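Local coordinates for protein NADPH-flavin oxidoreductase (Vibrio parahaemolyticus serotype O3:K6, PDB 5UU6) that probably uses NADPH to reduce flavins or nitro compounds through bound flavin mononucleotide, as a dimeric oxidoreductase of the nitroreductase family, at residues A[31-36]-A[125-130]; A[61-66]-A[144-149]; A[175-180]-A[185-190]. All blocks are in the same frame, centred on the assembly; numbering follows the deposited sequence.

Contact 1. Residues A[31-36]-A[125-130]. With FMN (flavin mononucleotide), chain E.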
loop_
_atom_site.group_PDB
_atom_site.type_symbol
_atom_site.label_atom_id
_atom_site.label_comp_id
_atom_site.label_asym_id
_atom_site.label_seq_id
_atom_site.Cartn_x
_atom_site.Cartn_y
_atom_site.Cartn_z
ATOM N N GLU A 31 5.792 12.609 -15.958
ATOM C CA GLU A 31 4.350 12.692 -16.206
ATOM C C GLU A 31 3.695 11.310 -16.230
ATOM O O GLU A 31 2.612 11.118 -15.669
ATOM C CB GLU A 31 4.082 13.406 -17.538
ATOM C CG GLU A 31 3.725 14.881 -17.399
ATOM C CD GLU A 31 4.041 15.692 -18.659
ATOM O OE1 GLU A 31 3.805 15.177 -19.783
ATOM O OE2 GLU A 31 4.527 16.844 -18.519
ATOM N N THR A 32 4.322 10.353 -16.927
ATOM C CA THR A 32 3.803 8.991 -16.994
ATOM C C THR A 32 3.879 8.288 -15.646
ATOM O O THR A 32 2.942 7.578 -15.266
ATOM C CB THR A 32 4.578 8.202 -18.040
ATOM O OG1 THR A 32 4.383 8.838 -19.302
ATOM C CG2 THR A 32 4.083 6.749 -18.145
ATOM N N ILE A 33 4.985 8.460 -14.914
ATOM C CA ILE A 33 5.090 7.840 -13.600
ATOM C C ILE A 33 3.945 8.313 -12.699
ATOM O O ILE A 33 3.269 7.503 -12.051
ATOM C CB ILE A 33 6.479 8.120 -12.991
ATOM C CG1 ILE A 33 7.572 7.338 -13.775
ATOM C CG2 ILE A 33 6.462 7.864 -11.480
ATOM C CD1 ILE A 33 8.994 7.815 -13.431
ATOM N N LEU A 34 3.691 9.624 -12.665
ATOM C CA LEU A 34 2.622 10.148 -11.815
ATOM C C LEU A 34 1.258 9.695 -12.314
ATOM O O LEU A 34 0.391 9.326 -11.512
ATOM C CB LEU A 34 2.687 11.678 -11.754
ATOM C CG LEU A 34 3.998 12.221 -11.166
ATOM C CD1 LEU A 34 4.157 13.756 -11.376
ATOM C CD2 LEU A 34 4.111 11.810 -9.679
ATOM N N GLN A 35 1.056 9.725 -13.635
ATOM C CA GLN A 35 -0.163 9.186 -14.238
ATOM C C GLN A 35 -0.408 7.757 -13.787
ATOM O O GLN A 35 -1.558 7.349 -13.560
ATOM C CB GLN A 35 -0.048 9.263 -15.777
ATOM C CG GLN A 35 -1.356 9.363 -16.521
ATOM C CD GLN A 35 -1.203 9.332 -18.071
ATOM O OE1 GLN A 35 -0.157 9.708 -18.622
ATOM N NE2 GLN A 35 -2.260 8.872 -18.766
ATOM N N ALA A 36 0.670 6.970 -13.673
ATOM C CA ALA A 36 0.517 5.564 -13.314
ATOM C C ALA A 36 0.051 5.446 -11.881
ATOM O O ALA A 36 -0.808 4.612 -11.562
ATOM C CB ALA A 36 1.833 4.797 -13.506
HETATM N N MSE A 125 10.594 1.438 -17.247
HETATM C CA MSE A 125 11.328 2.327 -18.155
HETATM C C MSE A 125 12.840 2.216 -17.997
HETATM O O MSE A 125 13.591 2.959 -18.638
HETATM C CB MSE A 125 10.918 3.788 -17.928
HETATM C CG MSE A 125 9.454 4.056 -18.286
HETATM SE SE MSE A 125 8.744 5.781 -17.651
HETATM C CE MSE A 125 7.989 6.210 -19.358
ATOM N N GLY A 126 13.299 1.285 -17.172
ATOM C CA GLY A 126 14.713 1.221 -16.879
ATOM C C GLY A 126 15.187 2.169 -15.787
ATOM O O GLY A 126 16.399 2.246 -15.546
ATOM N N LEU A 127 14.282 2.892 -15.117
ATOM C CA LEU A 127 14.679 3.636 -13.949
ATOM C C LEU A 127 14.722 2.703 -12.753
ATOM O O LEU A 127 14.317 1.535 -12.818
ATOM C CB LEU A 127 13.728 4.811 -13.687
ATOM C CG LEU A 127 13.564 5.743 -14.893
ATOM C CD1 LEU A 127 12.364 6.665 -14.716
ATOM C CD2 LEU A 127 14.853 6.525 -15.242
ATOM N N GLY A 128 15.215 3.224 -11.639
ATOM C CA GLY A 128 15.163 2.494 -10.392
ATOM C C GLY A 128 14.797 3.429 -9.259
ATOM O O GLY A 128 14.799 4.651 -9.415
ATOM N N GLY A 129 14.503 2.842 -8.109
ATOM C CA GLY A 129 14.270 3.683 -6.956
ATOM C C GLY A 129 14.193 2.882 -5.683
ATOM O O GLY A 129 14.440 1.669 -5.666
ATOM N N VAL A 130 13.833 3.591 -4.613
ATOM C CA VAL A 130 13.738 3.007 -3.282
ATOM C C VAL A 130 12.727 3.823 -2.483
ATOM O O VAL A 130 12.658 5.049 -2.614
ATOM C CB VAL A 130 15.144 2.911 -2.616
ATOM C CG1 VAL A 130 15.871 4.295 -2.471
ATOM C CG2 VAL A 130 15.079 2.212 -1.269
HETATM N N1 FMN E . 15.317 1.585 2.168
HETATM C C2 FMN E . 16.256 2.489 2.638
HETATM O O2 FMN E . 17.439 2.339 2.315
HETATM N N3 FMN E . 15.877 3.551 3.449
HETATM C C4 FMN E . 14.544 3.728 3.798
HETATM O O4 FMN E . 14.203 4.684 4.524
HETATM C C4A FMN E . 13.590 2.795 3.342
HETATM N N5 FMN E . 12.247 2.908 3.667
HETATM C C5A FMN E . 11.298 2.039 3.178
HETATM C C6 FMN E . 9.952 2.212 3.490
HETATM C C7 FMN E . 9.013 1.308 2.975
HETATM C C7M FMN E . 7.541 1.454 3.292
HETATM C C8 FMN E . 9.405 0.252 2.176
HETATM C C8M FMN E . 8.366 -0.726 1.655
HETATM C C9 FMN E . 10.760 0.065 1.856
HETATM C C9A FMN E . 11.703 0.965 2.367
HETATM N N10 FMN E . 13.053 0.834 2.047
HETATM C C10 FMN E . 13.985 1.745 2.515
HETATM C "C1'" FMN E . 13.548 -0.264 1.158
HETATM C "C2'" FMN E . 13.726 -1.556 1.963
HETATM O "O2'" FMN E . 14.898 -1.459 2.747
HETATM C "C3'" FMN E . 13.776 -2.701 0.957
HETATM O "O3'" FMN E . 12.518 -2.875 0.319
HETATM C "C4'" FMN E . 14.327 -4.031 1.451
HETATM O "O4'" FMN E . 15.232 -3.890 2.503
HETATM C "C5'" FMN E . 15.320 -4.297 0.380
HETATM O "O5'" FMN E . 14.828 -5.241 -0.485
HETATM P P FMN E . 14.666 -4.886 -2.044
HETATM O O1P FMN E . 15.985 -4.618 -2.753
HETATM O O2P FMN E . 14.133 -6.175 -2.608
HETATM O O3P FMN E . 13.694 -3.731 -2.249
#
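I33, on helix 27-38, packs against M125 and L127, which flank a Schellman motif at the end of helix 101-124 in the nitroreductase fold. Followed outward from CB, the I33 side chain divides at once. CG2 stands anti to the backbone N, while CG1 is turned back beside that N (chi1 -70°) and passes the selenium of M125, with I33 CG1 and M125 SE 4.3 Å apart. The chain then extends, so that CD1 is the foremost atom and meets a branch of L127, I33 CD1 to L127 CD1 being 3.8 Å. The same isoleucine also touches C118 and A122 of helix 101-124; its branched, purely hydrocarbon side chain suits a buried seam between two helices.

M125, a selenomethionine, bends at its last torsion and brings CE to T32, 4.1 Å from T32 CG2. That methyl of the threonine is anti to the backbone N and faces M125 CE, while OG1 lies beside the N and bonds to the carbonyl O of E28, one turn earlier in the helix.

G126 makes the exit from the helix with a positive phi of 83°, a backbone shape that glycine tolerates easily. After L127 the chain becomes strand 128-132, whose V130 belongs to the flavin pocket: V130 CG2 stands off the flavin plane, beyond the rim at N1, 3.5 Å from FMN N1.

Contact 2. Residues A[61-66]-A[144-149]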
loop_
_atom_site.group_PDB
_atom_site.type_symbol
_atom_site.label_atom_id
_atom_site.label_comp_id
_atom_site.label_asym_id
_atom_site.label_seq_id
_atom_site.Cartn_x
_atom_site.Cartn_y
_atom_site.Cartn_z
ATOM N N SER A 61 18.219 18.700 0.668
ATOM C CA SER A 61 19.260 18.527 1.677
ATOM C C SER A 61 18.661 18.278 3.054
ATOM O O SER A 61 19.085 17.371 3.778
ATOM C CB SER A 61 20.151 19.770 1.729
ATOM O OG SER A 61 21.331 19.427 2.384
ATOM N N GLN A 62 17.700 19.113 3.445
ATOM C CA GLN A 62 17.047 18.955 4.740
ATOM C C GLN A 62 16.387 17.590 4.848
ATOM O O GLN A 62 16.534 16.892 5.860
ATOM C CB GLN A 62 16.020 20.065 4.938
ATOM C CG GLN A 62 16.653 21.388 5.335
ATOM C CD GLN A 62 17.251 21.323 6.733
ATOM O OE1 GLN A 62 16.529 21.386 7.734
ATOM N NE2 GLN A 62 18.578 21.178 6.809
ATOM N N LEU A 63 15.678 17.180 3.792
ATOM C CA LEU A 63 14.972 15.900 3.829
ATOM C C LEU A 63 15.962 14.761 3.940
ATOM O O LEU A 63 15.713 13.763 4.633
ATOM C CB LEU A 63 14.095 15.745 2.584
ATOM C CG LEU A 63 12.829 16.624 2.610
ATOM C CD1 LEU A 63 12.200 16.742 1.252
ATOM C CD2 LEU A 63 11.795 16.096 3.627
ATOM N N ALA A 64 17.100 14.898 3.259
ATOM C CA ALA A 64 18.137 13.893 3.382
ATOM C C ALA A 64 18.532 13.724 4.841
ATOM O O ALA A 64 18.642 12.598 5.343
ATOM C CB ALA A 64 19.348 14.294 2.524
ATOM N N LYS A 65 18.763 14.847 5.533
ATOM C CA LYS A 65 19.115 14.801 6.948
ATOM C C LYS A 65 18.015 14.136 7.770
ATOM O O LYS A 65 18.289 13.216 8.551
ATOM C CB LYS A 65 19.404 16.217 7.465
ATOM C CG LYS A 65 19.558 16.302 8.967
ATOM C CD LYS A 65 20.210 17.633 9.414
ATOM N N PHE A 66 16.762 14.590 7.600
ATOM C CA PHE A 66 15.638 14.098 8.397
ATOM C C PHE A 66 15.356 12.607 8.179
ATOM O O PHE A 66 14.803 11.940 9.070
ATOM C CB PHE A 66 14.378 14.904 8.074
ATOM C CG PHE A 66 14.403 16.307 8.572
ATOM C CD1 PHE A 66 15.067 16.626 9.751
ATOM C CD2 PHE A 66 13.733 17.309 7.894
ATOM C CE1 PHE A 66 15.093 17.924 10.230
ATOM C CE2 PHE A 66 13.750 18.615 8.386
ATOM C CZ PHE A 66 14.434 18.914 9.554
ATOM N N GLU A 144 6.486 20.033 8.862
ATOM C CA GLU A 144 6.583 21.489 8.860
ATOM C C GLU A 144 7.341 21.970 7.626
ATOM O O GLU A 144 7.005 23.007 7.048
ATOM C CB GLU A 144 7.258 21.982 10.154
ATOM C CG GLU A 144 6.473 21.579 11.422
ATOM C CD GLU A 144 7.251 21.715 12.735
ATOM O OE1 GLU A 144 6.680 21.364 13.801
ATOM O OE2 GLU A 144 8.423 22.179 12.708
ATOM N N LEU A 145 8.366 21.229 7.207
ATOM C CA LEU A 145 9.156 21.655 6.060
ATOM C C LEU A 145 8.321 21.676 4.777
ATOM O O LEU A 145 8.523 22.538 3.921
ATOM C CB LEU A 145 10.373 20.723 5.916
ATOM C CG LEU A 145 11.289 20.964 4.711
ATOM C CD1 LEU A 145 12.194 22.248 4.873
ATOM C CD2 LEU A 145 12.100 19.755 4.327
ATOM N N LEU A 146 7.362 20.758 4.631
ATOM C CA LEU A 146 6.554 20.692 3.418
ATOM C C LEU A 146 5.262 21.485 3.532
ATOM O O LEU A 146 4.451 21.439 2.601
ATOM C CB LEU A 146 6.221 19.240 3.064
ATOM C CG LEU A 146 7.430 18.324 2.845
ATOM C CD1 LEU A 146 6.994 16.899 2.543
ATOM C CD2 LEU A 146 8.365 18.826 1.757
ATOM N N GLY A 147 5.056 22.186 4.648
ATOM C CA GLY A 147 3.880 23.021 4.852
ATOM C C GLY A 147 2.564 22.270 4.868
ATOM O O GLY A 147 1.563 22.773 4.338
ATOM N N LEU A 148 2.536 21.049 5.478
ATOM C CA LEU A 148 1.283 20.296 5.406
ATOM C C LEU A 148 0.240 20.884 6.358
ATOM O O LEU A 148 0.562 21.214 7.505
ATOM C CB LEU A 148 1.513 18.835 5.749
ATOM C CG LEU A 148 2.584 18.131 4.926
ATOM C CD1 LEU A 148 2.646 16.706 5.420
ATOM C CD2 LEU A 148 2.198 18.185 3.453
ATOM N N PRO A 149 -1.013 21.007 5.915
ATOM C CA PRO A 149 -2.096 21.427 6.808
ATOM C C PRO A 149 -2.566 20.293 7.720
ATOM O O PRO A 149 -2.102 19.158 7.664
ATOM C CB PRO A 149 -3.209 21.826 5.835
ATOM C CG PRO A 149 -3.020 20.897 4.671
ATOM C CD PRO A 149 -1.504 20.717 4.556
#
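The side chain of Q62 meets L145 through its aliphatic root, with Q62 CB 4.0 Å from L145 CD2; its flat amide, one of two modelled positions, takes no clear part. The ring of F66 stands beside the contact at the limit of touching: its nearest atom is F66 CE2, 4.5 Å from L145 CD2, and this methyl lies near the plane of the ring. Q141 and V142 of helix 139-145 also pack on the phenylalanine.

L145 reaches across to Q62 and L63 of helix 57-66. Its CG is anti to the backbone N (chi1 177°), which extends the side chain toward the other helix and drives CD2 against L63. That methyl sits 3.6 Å from L63 CG and 3.7 Å from L63 CD2, the tightest part of the contact. L146 joins more loosely, L63 CD1 to L146 CD2 being 4.4 Å. L63 and L146 both touch V54, and L146 reaches V81 of strand 78-85, so leucines suit both places.

G147 ends helix 139-145 in a Schellman motif, its positive phi (63°) being easy for glycine. L146 meets the second subunit too, through backbone hydrogen bonds and N182 of that chain. Carbonyls in the last turns of both helices have polar partners: N138 ND2 bonds to F66 O, and K59 NZ to L145 O, which adds one polar tie between the helices just outside the segments. Segments 61-66 and 144-149 themselves meet through hydrocarbon alone, which implies that their cohesion comes from shape and the exclusion of water.

Contact 3. Residues A[175-180]-A[185-190]; sequences AHVVVH and QDLNLD
H180 and Q185 are joined by a hydrogen bond from backbone to ring: Q185 N donates to H180 ND1 at 2.8 Å, with an N-H...ND1 angle of 158°. The donor is tilted 26° from the imidazole plane. Histidine suits the place because ND1 can accept while NE2 faces another partner, here a weak bond to S50 OG of the second subunit. Q185 also lays its aliphatic part alongside the ring, with Q185 CB 3.5 Å from H180 ND1, and its NE2 bonds to Q183 O.

Further along, V177 CG1 meets L187 CD1 at 4.1 Å, a small apolar touch between branched side chains. With CG1 anti to the backbone N (chi1 173°), the valine presents that methyl to the leucine.

In the next shell, the Y184 ring stacks on H180, and N188 caps the following helix: D190 N donates to N188 OD1 at 3.0 Å from above the carbonyl plane.

The contact thus joins the short helix 175-178 and strand 179-181 to the loop that leads into helix 189-203; V177 on D191 and L187 on I192 touch that helix itself. V179 and H180 pair in parallel with a strand of the second subunit, continuing its sheet across the dimer interface.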
loop_
_atom_site.group_PDB
_atom_site.type_symbol
_atom_site.label_atom_id
_atom_site.label_comp_id
_atom_site.label_asym_id
_atom_site.label_seq_id
_atom_site.Cartn_x
_atom_site.Cartn_y
_atom_site.Cartn_z
ATOM N N ALA A 175 6.841 -18.594 -0.269
ATOM C CA ALA A 175 5.378 -18.510 -0.332
ATOM C C ALA A 175 4.710 -19.439 0.677
ATOM O O ALA A 175 3.700 -19.076 1.293
ATOM C CB ALA A 175 4.901 -18.833 -1.745
ATOM N N HIS A 176 5.273 -20.635 0.894
ATOM C CA HIS A 176 4.576 -21.538 1.798
ATOM C C HIS A 176 4.637 -21.053 3.244
ATOM O O HIS A 176 3.850 -21.533 4.062
ATOM C CB HIS A 176 5.104 -22.974 1.644
ATOM C CG HIS A 176 6.393 -23.250 2.359
ATOM N ND1 HIS A 176 7.619 -23.222 1.725
ATOM C CD2 HIS A 176 6.646 -23.602 3.643
ATOM C CE1 HIS A 176 8.574 -23.515 2.592
ATOM N NE2 HIS A 176 8.011 -23.755 3.763
ATOM N N VAL A 177 5.494 -20.080 3.557
ATOM C CA VAL A 177 5.476 -19.425 4.865
ATOM C C VAL A 177 4.518 -18.241 4.886
ATOM O O VAL A 177 3.792 -18.042 5.863
ATOM C CB VAL A 177 6.903 -18.995 5.259
ATOM C CG1 VAL A 177 6.883 -18.164 6.535
ATOM C CG2 VAL A 177 7.797 -20.240 5.463
ATOM N N VAL A 178 4.491 -17.455 3.813
ATOM C CA VAL A 178 3.757 -16.192 3.804
ATOM C C VAL A 178 2.287 -16.397 3.409
ATOM O O VAL A 178 1.408 -15.661 3.875
ATOM C CB VAL A 178 4.483 -15.202 2.871
ATOM C CG1 VAL A 178 3.650 -13.968 2.600
ATOM C CG2 VAL A 178 5.828 -14.779 3.478
ATOM N N VAL A 179 1.990 -17.390 2.574
ATOM C CA VAL A 179 0.628 -17.661 2.100
ATOM C C VAL A 179 0.046 -18.844 2.862
ATOM O O VAL A 179 0.663 -19.908 2.919
ATOM C CB VAL A 179 0.606 -17.955 0.593
ATOM C CG1 VAL A 179 -0.849 -18.083 0.125
ATOM C CG2 VAL A 179 1.325 -16.858 -0.165
ATOM N N HIS A 180 -1.131 -18.665 3.448
ATOM C CA HIS A 180 -1.765 -19.715 4.226
ATOM C C HIS A 180 -3.046 -20.116 3.520
ATOM O O HIS A 180 -3.761 -19.255 3.001
ATOM C CB HIS A 180 -2.110 -19.267 5.653
ATOM C CG HIS A 180 -1.007 -18.529 6.359
ATOM N ND1 HIS A 180 -0.425 -18.998 7.519
ATOM C CD2 HIS A 180 -0.440 -17.325 6.117
ATOM C CE1 HIS A 180 0.506 -18.148 7.922
ATOM N NE2 HIS A 180 0.513 -17.121 7.091
ATOM N N GLN A 185 -1.571 -20.520 9.592
ATOM C CA GLN A 185 -0.728 -21.660 9.946
ATOM C C GLN A 185 0.377 -21.211 10.889
ATOM O O GLN A 185 0.954 -20.132 10.727
ATOM C CB GLN A 185 -0.091 -22.300 8.714
ATOM C CG GLN A 185 -1.062 -22.615 7.611
ATOM C CD GLN A 185 -1.970 -23.772 7.962
ATOM O OE1 GLN A 185 -1.525 -24.750 8.567
ATOM N NE2 GLN A 185 -3.243 -23.679 7.577
ATOM N N ASP A 186 0.657 -22.053 11.859
ATOM C CA ASP A 186 1.759 -21.839 12.781
ATOM C C ASP A 186 3.098 -21.784 12.065
ATOM O O ASP A 186 3.334 -22.507 11.099
ATOM C CB ASP A 186 1.789 -22.982 13.769
ATOM C CG ASP A 186 0.581 -23.008 14.626
ATOM O OD1 ASP A 186 -0.111 -21.968 14.739
ATOM O OD2 ASP A 186 0.348 -24.072 15.221
ATOM N N LEU A 187 3.989 -20.954 12.584
ATOM C CA LEU A 187 5.330 -20.858 12.035
ATOM C C LEU A 187 6.183 -22.066 12.446
ATOM O O LEU A 187 6.248 -22.443 13.624
ATOM C CB LEU A 187 5.978 -19.557 12.499
ATOM C CG LEU A 187 7.373 -19.321 11.952
ATOM C CD1 LEU A 187 7.283 -19.212 10.439
ATOM C CD2 LEU A 187 7.952 -18.037 12.566
ATOM N N ASN A 188 6.826 -22.680 11.465
ATOM C CA ASN A 188 7.824 -23.708 11.721
ATOM C C ASN A 188 9.185 -23.027 11.799
ATOM O O ASN A 188 9.696 -22.525 10.794
ATOM C CB ASN A 188 7.789 -24.776 10.632
ATOM C CG ASN A 188 8.869 -25.841 10.815
ATOM O OD1 ASN A 188 9.639 -25.835 11.793
ATOM N ND2 ASN A 188 8.931 -26.763 9.868
ATOM N N LEU A 189 9.787 -23.027 12.988
ATOM C CA LEU A 189 11.028 -22.284 13.162
ATOM C C LEU A 189 12.150 -22.802 12.274
ATOM O O LEU A 189 13.140 -22.089 12.069
ATOM C CB LEU A 189 11.452 -22.296 14.630
ATOM C CG LEU A 189 10.584 -21.374 15.495
ATOM C CD1 LEU A 189 10.896 -21.568 16.985
ATOM C CD2 LEU A 189 10.726 -19.891 15.070
ATOM N N ASP A 190 12.024 -24.014 11.724
ATOM C CA ASP A 190 13.043 -24.469 10.781
ATOM C C ASP A 190 12.937 -23.764 9.440
ATOM O O ASP A 190 13.929 -23.700 8.716
ATOM C CB ASP A 190 12.964 -25.976 10.564
ATOM C CG ASP A 190 12.934 -26.755 11.861
ATOM O OD1 ASP A 190 13.496 -26.245 12.860
ATOM O OD2 ASP A 190 12.341 -27.862 11.879
#

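In the fold
Contact 1 and contact 2 belong to the nitroreductase core and interleave along the chain, since helix 57-66 lies between the two segments of contact 1 and helix 139-145 follows strand 128-132. Their centres are about 23 Å apart and their nearest atoms about 11 Å. Contact 1 touches the flavin directly through V130; in contact 2 the L63 side chain is about 11 Å from a bound FMN and about 9 Å from that of Q70. Contact 3 comes later in the sequence, its centre about 34 Å from that of contact 1 and 40 Å from that of contact 2, with the V177 side chain about 9 Å from that of FMN-binding R172. All three reach the second subunit.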